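Local structure of pyruvate formate-lyase 2 (Archaeoglobus fulgidus, 2F3O) at residues V13-Y27 and L69-G81. The protein is a glycyl radical enzyme of unconfirmed function, related to pyruvate formate-lyase and glycerol dehydratase and probably a lyase. Sequence-based numbering, arbitrary orientation.
Sequences VSKPARLSVERCRLY and LPNPPGAIIFPEG
R23 and E80 meet end-on in a salt bridge in the buried part of this contact. NH2 of R23 lies 2.9 Å from OE1 of E80, while its NH1 reaches OE2, and each oxygen offers its syn lone pair. F78 CE2 sits over the centre of one guanidinium face, the planes 39° apart, and Y27 CG over the rim of the opposite face; NH1 also donates to I77 O (3.0 Å). A bend at chi2 (-91°) carries the R23 chain across I76, and NE bonds to Q266 O. K509 also pairs with E80; the two cations would favour its charged form.

Next to this cluster, C24 CB packs on I77 CB, and a short parallel pairing follows: R18 N to P73 O, A75 N to R18 O and S20 N to A75 O, each 3.0 Å. R18 then extends to the loop ahead of strand 74-75, where NH2 reaches P70 O (2.7 Å) and NE reaches N71 O (2.9 Å), both near the guanidinium plane; NH2 also forms a salt bridge with E22 OE2.

P73 packs against A17 and V13; only the K15 side-chain end is loose, NZ bonding weakly to P72 O. Strand 18-19 leads through S20 and N-cap V21 into helix 22-34; helix 39-53 meets L26 and Y27, helix 83-87 L19 and P79, helix 105-119 V21, R25 and P79.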
ATOM      1  N   VAL A  13     -23.799 -48.348  -6.601  1.00 81.10           N
ATOM      2  CA  VAL A  13     -24.017 -46.928  -6.972  1.00 80.02           C
ATOM      3  C   VAL A  13     -24.739 -46.894  -8.319  1.00 79.15           C
ATOM      4  O   VAL A  13     -24.624 -45.916  -9.076  1.00 78.85           O
ATOM      5  CB  VAL A  13     -22.706 -46.062  -7.112  1.00 80.14           C
ATOM      6  CG1 VAL A  13     -22.281 -45.422  -5.779  1.00 80.15           C
ATOM      7  CG2 VAL A  13     -21.569 -46.854  -7.764  1.00 80.04           C
ATOM      8  N   SER A  14     -25.464 -47.976  -8.621  1.00 77.66           N
ATOM      9  CA  SER A  14     -26.270 -48.048  -9.839  1.00 75.97           C
ATOM     10  C   SER A  14     -27.764 -47.975  -9.548  1.00 74.56           C
ATOM     11  O   SER A  14     -28.578 -48.066 -10.459  1.00 74.60           O
ATOM     12  CB  SER A  14     -25.939 -49.316 -10.602  1.00 76.08           C
ATOM     13  OG  SER A  14     -24.537 -49.500 -10.584  1.00 76.67           O
ATOM     14  N   LYS A  15     -28.112 -47.793  -8.278  1.00 72.65           N
ATOM     15  CA  LYS A  15     -29.502 -47.674  -7.860  1.00 71.02           C
ATOM     16  C   LYS A  15     -29.971 -46.251  -8.148  1.00 69.54           C
ATOM     17  O   LYS A  15     -29.130 -45.362  -8.265  1.00 69.50           O
ATOM     18  CB  LYS A  15     -29.646 -48.061  -6.372  1.00 71.25           C
ATOM     19  CG  LYS A  15     -28.956 -47.157  -5.343  1.00 71.65           C
ATOM     20  CD  LYS A  15     -28.858 -47.867  -3.971  1.00 71.32           C
ATOM     21  CE  LYS A  15     -28.542 -46.903  -2.822  1.00 71.40           C
ATOM     22  NZ  LYS A  15     -29.741 -46.089  -2.469  1.00 71.08           N
ATOM     23  N   PRO A  16     -31.302 -46.034  -8.309  1.00 68.10           N
ATOM     24  CA  PRO A  16     -31.852 -44.683  -8.579  1.00 66.80           C
ATOM     25  C   PRO A  16     -31.492 -43.599  -7.542  1.00 65.25           C
ATOM     26  O   PRO A  16     -31.319 -43.896  -6.357  1.00 65.14           O
ATOM     27  CB  PRO A  16     -33.374 -44.919  -8.610  1.00 66.72           C
ATOM     28  CG  PRO A  16     -33.577 -46.219  -7.905  1.00 67.15           C
ATOM     29  CD  PRO A  16     -32.382 -47.038  -8.279  1.00 67.86           C
ATOM     30  N   ALA A  17     -31.368 -42.356  -8.004  1.00 63.40           N
ATOM     31  CA  ALA A  17     -30.893 -41.262  -7.160  1.00 61.29           C
ATOM     32  C   ALA A  17     -32.019 -40.602  -6.389  1.00 60.05           C
ATOM     33  O   ALA A  17     -33.171 -40.609  -6.816  1.00 59.95           O
ATOM     34  CB  ALA A  17     -30.148 -40.240  -7.981  1.00 61.07           C
ATOM     35  N   ARG A  18     -31.680 -40.028  -5.244  1.00 58.48           N
ATOM     36  CA  ARG A  18     -32.669 -39.340  -4.423  1.00 56.76           C
ATOM     37  C   ARG A  18     -32.382 -37.832  -4.238  1.00 56.00           C
ATOM     38  O   ARG A  18     -31.266 -37.357  -4.447  1.00 55.80           O
ATOM     39  CB  ARG A  18     -32.785 -40.037  -3.067  1.00 56.43           C
ATOM     40  CG  ARG A  18     -31.597 -39.825  -2.160  1.00 55.30           C
ATOM     41  CD  ARG A  18     -31.730 -40.650  -0.909  1.00 53.46           C
ATOM     42  NE  ARG A  18     -30.868 -40.207   0.183  1.00 50.76           N
ATOM     43  CZ  ARG A  18     -31.273 -39.396   1.153  1.00 49.98           C
ATOM     44  NH1 ARG A  18     -32.504 -38.921   1.153  1.00 49.51           N
ATOM     45  NH2 ARG A  18     -30.455 -39.052   2.123  1.00 50.75           N
ATOM     46  N   LEU A  19     -33.402 -37.071  -3.867  1.00 54.76           N
ATOM     47  CA  LEU A  19     -33.170 -35.728  -3.390  1.00 53.46           C
ATOM     48  C   LEU A  19     -32.830 -35.789  -1.894  1.00 52.89           C
ATOM     49  O   LEU A  19     -33.691 -36.071  -1.064  1.00 52.23           O
ATOM     50  CB  LEU A  19     -34.395 -34.871  -3.623  1.00 53.13           C
ATOM     51  CG  LEU A  19     -34.091 -33.432  -3.261  1.00 53.16           C
ATOM     52  CD1 LEU A  19     -33.099 -32.862  -4.266  1.00 53.38           C
ATOM     53  CD2 LEU A  19     -35.358 -32.618  -3.221  1.00 52.99           C
ATOM     54  N   SER A  20     -31.562 -35.549  -1.568  1.00 52.63           N
ATOM     55  CA  SER A  20     -31.073 -35.617  -0.185  1.00 52.61           C
ATOM     56  C   SER A  20     -31.318 -34.321   0.590  1.00 52.60           C
ATOM     57  O   SER A  20     -31.338 -33.239   0.022  1.00 52.98           O
ATOM     58  CB  SER A  20     -29.594 -35.982  -0.152  1.00 52.31           C
ATOM     59  OG  SER A  20     -29.067 -35.777   1.133  1.00 52.46           O
ATOM     60  N   VAL A  21     -31.499 -34.420   1.893  1.00 52.36           N
ATOM     61  CA  VAL A  21     -32.078 -33.308   2.601  1.00 52.47           C
ATOM     62  C   VAL A  21     -31.362 -33.017   3.923  1.00 53.06           C
ATOM     63  O   VAL A  21     -31.424 -31.911   4.449  1.00 52.89           O
ATOM     64  CB  VAL A  21     -33.590 -33.573   2.749  1.00 52.43           C
ATOM     65  CG1 VAL A  21     -34.103 -33.334   4.141  1.00 51.75           C
ATOM     66  CG2 VAL A  21     -34.353 -32.780   1.728  1.00 52.41           C
ATOM     67  N   GLU A  22     -30.622 -34.007   4.412  1.00 53.69           N
ATOM     68  CA  GLU A  22     -29.990 -33.957   5.739  1.00 54.24           C
ATOM     69  C   GLU A  22     -28.953 -32.837   5.906  1.00 54.01           C
ATOM     70  O   GLU A  22     -28.884 -32.210   6.967  1.00 54.25           O
ATOM     71  CB  GLU A  22     -29.376 -35.318   6.107  1.00 54.40           C
ATOM     72  CG  GLU A  22     -30.364 -36.492   6.148  1.00 56.30           C
ATOM     73  CD  GLU A  22     -30.579 -37.153   4.779  1.00 58.83           C
ATOM     74  OE1 GLU A  22     -29.930 -36.718   3.798  1.00 60.15           O
ATOM     75  OE2 GLU A  22     -31.391 -38.102   4.677  1.00 58.98           O
ATOM     76  N   ARG A  23     -28.155 -32.588   4.869  1.00 53.74           N
ATOM     77  CA  ARG A  23     -27.254 -31.442   4.884  1.00 53.06           C
ATOM     78  C   ARG A  23     -28.080 -30.158   4.904  1.00 53.18           C
ATOM     79  O   ARG A  23     -27.844 -29.279   5.721  1.00 53.15           O
ATOM     80  CB  ARG A  23     -26.296 -31.459   3.684  1.00 52.75           C
ATOM     81  CG  ARG A  23     -25.248 -30.340   3.699  1.00 50.61           C
ATOM     82  CD  ARG A  23     -25.735 -29.113   2.965  1.00 47.39           C
ATOM     83  NE  ARG A  23     -24.902 -27.953   3.192  1.00 46.10           N
ATOM     84  CZ  ARG A  23     -25.252 -26.708   2.888  1.00 46.43           C
ATOM     85  NH1 ARG A  23     -26.428 -26.436   2.335  1.00 46.66           N
ATOM     86  NH2 ARG A  23     -24.406 -25.726   3.111  1.00 47.30           N
ATOM     87  N   CYS A  24     -29.051 -30.072   4.009  1.00 53.29           N
ATOM     88  CA  CYS A  24     -29.874 -28.890   3.887  1.00 53.27           C
ATOM     89  C   CYS A  24     -30.545 -28.489   5.198  1.00 53.31           C
ATOM     90  O   CYS A  24     -30.544 -27.319   5.571  1.00 53.46           O
ATOM     91  CB  CYS A  24     -30.929 -29.129   2.822  1.00 53.18           C
ATOM     92  SG  CYS A  24     -31.940 -27.707   2.541  1.00 54.16           S
ATOM     93  N   ARG A  25     -31.075 -29.486   5.900  1.00 53.54           N
ATOM     94  CA  ARG A  25     -31.779 -29.309   7.174  1.00 53.42           C
ATOM     95  C   ARG A  25     -30.878 -28.854   8.297  1.00 52.93           C
ATOM     96  O   ARG A  25     -31.175 -27.855   8.958  1.00 53.31           O
ATOM     97  CB  ARG A  25     -32.410 -30.625   7.629  1.00 53.79           C
ATOM     98  CG  ARG A  25     -33.679 -30.991   6.932  1.00 54.66           C
ATOM     99  CD  ARG A  25     -34.366 -32.090   7.687  1.00 57.11           C
ATOM    100  NE  ARG A  25     -35.229 -31.526   8.714  1.00 59.21           N
ATOM    101  CZ  ARG A  25     -36.077 -32.240   9.440  1.00 59.80           C
ATOM    102  NH1 ARG A  25     -36.166 -33.550   9.253  1.00 60.17           N
ATOM    103  NH2 ARG A  25     -36.831 -31.642  10.353  1.00 59.87           N
ATOM    104  N   LEU A  26     -29.799 -29.607   8.525  1.00 51.93           N
ATOM    105  CA  LEU A  26     -28.883 -29.334   9.630  1.00 51.16           C
ATOM    106  C   LEU A  26     -28.155 -27.997   9.473  1.00 50.64           C
ATOM    107  O   LEU A  26     -27.838 -27.343  10.471  1.00 50.56           O
ATOM    108  CB  LEU A  26     -27.875 -30.464   9.771  1.00 51.14           C
ATOM    109  CG  LEU A  26     -28.412 -31.763  10.357  1.00 51.26           C
ATOM    110  CD1 LEU A  26     -27.463 -32.904  10.034  1.00 51.38           C
ATOM    111  CD2 LEU A  26     -28.627 -31.628  11.859  1.00 51.52           C
ATOM    112  N   TYR A  27     -27.900 -27.608   8.222  1.00 49.68           N
ATOM    113  CA  TYR A  27     -27.403 -26.278   7.893  1.00 48.96           C
ATOM    114  C   TYR A  27     -28.348 -25.185   8.384  1.00 48.57           C
ATOM    115  O   TYR A  27     -27.920 -24.253   9.066  1.00 48.51           O
ATOM    116  CB  TYR A  27     -27.250 -26.147   6.390  1.00 48.86           C
ATOM    117  CG  TYR A  27     -26.548 -24.899   5.931  1.00 48.75           C
ATOM    118  CD1 TYR A  27     -25.177 -24.746   6.078  1.00 48.63           C
ATOM    119  CD2 TYR A  27     -27.255 -23.879   5.320  1.00 49.75           C
ATOM    120  CE1 TYR A  27     -24.532 -23.594   5.631  1.00 48.89           C
ATOM    121  CE2 TYR A  27     -26.622 -22.735   4.882  1.00 49.76           C
ATOM    122  CZ  TYR A  27     -25.273 -22.593   5.038  1.00 48.74           C
ATOM    123  OH  TYR A  27     -24.700 -21.442   4.582  1.00 48.05           O
ATOM    124  N   LEU A  69     -23.580 -37.954   0.798  1.00 54.62           N
ATOM    125  CA  LEU A  69     -24.860 -37.710   1.434  1.00 54.54           C
ATOM    126  C   LEU A  69     -25.250 -39.065   2.027  1.00 55.14           C
ATOM    127  O   LEU A  69     -24.721 -40.091   1.567  1.00 55.38           O
ATOM    128  CB  LEU A  69     -25.868 -37.248   0.394  1.00 54.10           C
ATOM    129  CG  LEU A  69     -25.863 -38.079  -0.881  1.00 53.73           C
ATOM    130  CD1 LEU A  69     -27.193 -38.761  -1.069  1.00 53.36           C
ATOM    131  CD2 LEU A  69     -25.503 -37.245  -2.074  1.00 53.40           C
ATOM    132  N   PRO A  70     -26.131 -39.089   3.067  1.00 55.35           N
ATOM    133  CA  PRO A  70     -26.593 -40.378   3.591  1.00 55.14           C
ATOM    134  C   PRO A  70     -27.421 -41.048   2.530  1.00 55.18           C
ATOM    135  O   PRO A  70     -28.121 -40.366   1.800  1.00 54.81           O
ATOM    136  CB  PRO A  70     -27.508 -39.995   4.751  1.00 55.21           C
ATOM    137  CG  PRO A  70     -27.220 -38.592   5.061  1.00 55.17           C
ATOM    138  CD  PRO A  70     -26.726 -37.960   3.808  1.00 55.42           C
ATOM    139  N   ASN A  71     -27.325 -42.369   2.461  1.00 55.66           N
ATOM    140  CA  ASN A  71     -27.941 -43.180   1.403  1.00 56.27           C
ATOM    141  C   ASN A  71     -27.812 -42.633  -0.037  1.00 56.01           C
ATOM    142  O   ASN A  71     -28.733 -41.982  -0.556  1.00 55.88           O
ATOM    143  CB  ASN A  71     -29.393 -43.525   1.747  1.00 56.68           C
ATOM    144  CG  ASN A  71     -29.979 -44.562   0.798  1.00 58.72           C
ATOM    145  OD1 ASN A  71     -31.065 -44.364   0.238  1.00 61.09           O
ATOM    146  ND2 ASN A  71     -29.245 -45.664   0.587  1.00 59.32           N
ATOM    147  N   PRO A  72     -26.665 -42.917  -0.678  1.00 55.65           N
ATOM    148  CA  PRO A  72     -26.132 -42.414  -1.946  1.00 55.50           C
ATOM    149  C   PRO A  72     -26.963 -42.754  -3.205  1.00 55.25           C
ATOM    150  O   PRO A  72     -28.022 -43.348  -3.084  1.00 55.60           O
ATOM    151  CB  PRO A  72     -24.713 -42.982  -1.966  1.00 55.59           C
ATOM    152  CG  PRO A  72     -24.428 -43.341  -0.554  1.00 56.06           C
ATOM    153  CD  PRO A  72     -25.725 -43.861  -0.069  1.00 55.80           C
ATOM    154  N   PRO A  73     -26.421 -42.543  -4.416  1.00 54.78           N
ATOM    155  CA  PRO A  73     -26.817 -41.549  -5.383  1.00 53.93           C
ATOM    156  C   PRO A  73     -27.820 -40.526  -4.891  1.00 53.00           C
ATOM    157  O   PRO A  73     -28.943 -40.866  -4.522  1.00 52.86           O
ATOM    158  CB  PRO A  73     -27.347 -42.403  -6.539  1.00 53.94           C
ATOM    159  CG  PRO A  73     -26.443 -43.651  -6.489  1.00 54.86           C
ATOM    160  CD  PRO A  73     -25.675 -43.590  -5.133  1.00 55.33           C
ATOM    161  N   GLY A  74     -27.393 -39.265  -4.900  1.00 52.15           N
ATOM    162  CA  GLY A  74     -28.281 -38.166  -4.561  1.00 51.04           C
ATOM    163  C   GLY A  74     -27.836 -36.749  -4.875  1.00 50.33           C
ATOM    164  O   GLY A  74     -26.728 -36.519  -5.376  1.00 50.32           O
ATOM    165  N   ALA A  75     -28.722 -35.799  -4.576  1.00 49.32           N
ATOM    166  CA  ALA A  75     -28.440 -34.373  -4.727  1.00 48.19           C
ATOM    167  C   ALA A  75     -28.356 -33.684  -3.367  1.00 47.54           C
ATOM    168  O   ALA A  75     -29.235 -33.870  -2.532  1.00 47.59           O
ATOM    169  CB  ALA A  75     -29.510 -33.722  -5.567  1.00 47.93           C
ATOM    170  N   ILE A  76     -27.305 -32.895  -3.144  1.00 46.44           N
ATOM    171  CA  ILE A  76     -27.218 -32.075  -1.937  1.00 45.53           C
ATOM    172  C   ILE A  76     -27.865 -30.707  -2.204  1.00 45.57           C
ATOM    173  O   ILE A  76     -27.673 -30.130  -3.265  1.00 45.67           O
ATOM    174  CB  ILE A  76     -25.771 -31.916  -1.461  1.00 45.06           C
ATOM    175  CG1 ILE A  76     -25.086 -33.279  -1.376  1.00 44.19           C
ATOM    176  CG2 ILE A  76     -25.732 -31.285  -0.109  1.00 44.40           C
ATOM    177  CD1 ILE A  76     -23.606 -33.216  -1.035  1.00 41.41           C
ATOM    178  N   ILE A  77     -28.668 -30.209  -1.265  1.00 45.61           N
ATOM    179  CA  ILE A  77     -29.383 -28.947  -1.468  1.00 45.51           C
ATOM    180  C   ILE A  77     -28.649 -27.780  -0.787  1.00 45.59           C
ATOM    181  O   ILE A  77     -28.278 -27.875   0.391  1.00 45.59           O
ATOM    182  CB  ILE A  77     -30.827 -29.034  -0.929  1.00 45.50           C
ATOM    183  CG1 ILE A  77     -31.554 -30.243  -1.492  1.00 44.96           C
ATOM    184  CG2 ILE A  77     -31.625 -27.781  -1.251  1.00 45.34           C
ATOM    185  CD1 ILE A  77     -32.937 -30.391  -0.918  1.00 44.95           C
ATOM    186  N   PHE A  78     -28.432 -26.690  -1.530  1.00 45.28           N
ATOM    187  CA  PHE A  78     -27.792 -25.494  -0.990  1.00 44.98           C
ATOM    188  C   PHE A  78     -28.760 -24.331  -1.109  1.00 45.57           C
ATOM    189  O   PHE A  78     -28.709 -23.597  -2.081  1.00 45.87           O
ATOM    190  CB  PHE A  78     -26.470 -25.192  -1.719  1.00 44.33           C
ATOM    191  CG  PHE A  78     -25.381 -26.189  -1.420  1.00 43.31           C
ATOM    192  CD1 PHE A  78     -25.285 -27.372  -2.133  1.00 42.29           C
ATOM    193  CD2 PHE A  78     -24.479 -25.961  -0.392  1.00 42.08           C
ATOM    194  CE1 PHE A  78     -24.307 -28.304  -1.822  1.00 43.20           C
ATOM    195  CE2 PHE A  78     -23.495 -26.888  -0.073  1.00 41.20           C
ATOM    196  CZ  PHE A  78     -23.406 -28.056  -0.782  1.00 42.60           C
ATOM    197  N   PRO A  79     -29.657 -24.157  -0.113  1.00 46.16           N
ATOM    198  CA  PRO A  79     -30.679 -23.109  -0.201  1.00 46.30           C
ATOM    199  C   PRO A  79     -30.106 -21.697  -0.082  1.00 46.39           C
ATOM    200  O   PRO A  79     -30.771 -20.733  -0.451  1.00 46.35           O
ATOM    201  CB  PRO A  79     -31.592 -23.409   0.996  1.00 46.39           C
ATOM    202  CG  PRO A  79     -30.710 -24.093   1.976  1.00 46.07           C
ATOM    203  CD  PRO A  79     -29.774 -24.924   1.147  1.00 46.21           C
ATOM    204  N   GLU A  80     -28.876 -21.588   0.412  1.00 46.58           N
ATOM    205  CA  GLU A  80     -28.188 -20.305   0.497  1.00 46.84           C
ATOM    206  C   GLU A  80     -27.783 -19.860  -0.914  1.00 46.89           C
ATOM    207  O   GLU A  80     -27.672 -18.668  -1.208  1.00 46.41           O
ATOM    208  CB  GLU A  80     -26.988 -20.380   1.462  1.00 46.47           C
ATOM    209  CG  GLU A  80     -25.795 -21.200   0.977  1.00 47.04           C
ATOM    210  CD  GLU A  80     -25.790 -22.666   1.434  1.00 48.89           C
ATOM    211  OE1 GLU A  80     -24.721 -23.131   1.885  1.00 48.40           O
ATOM    212  OE2 GLU A  80     -26.830 -23.364   1.346  1.00 48.99           O
ATOM    213  N   GLY A  81     -27.603 -20.836  -1.789  1.00 47.32           N
ATOM    214  CA  GLY A  81     -27.316 -20.553  -3.174  1.00 48.54           C
ATOM    215  C   GLY A  81     -28.558 -20.707  -4.024  1.00 49.20           C
ATOM    216  O   GLY A  81     -29.416 -19.826  -4.060  1.00 48.98           O
TER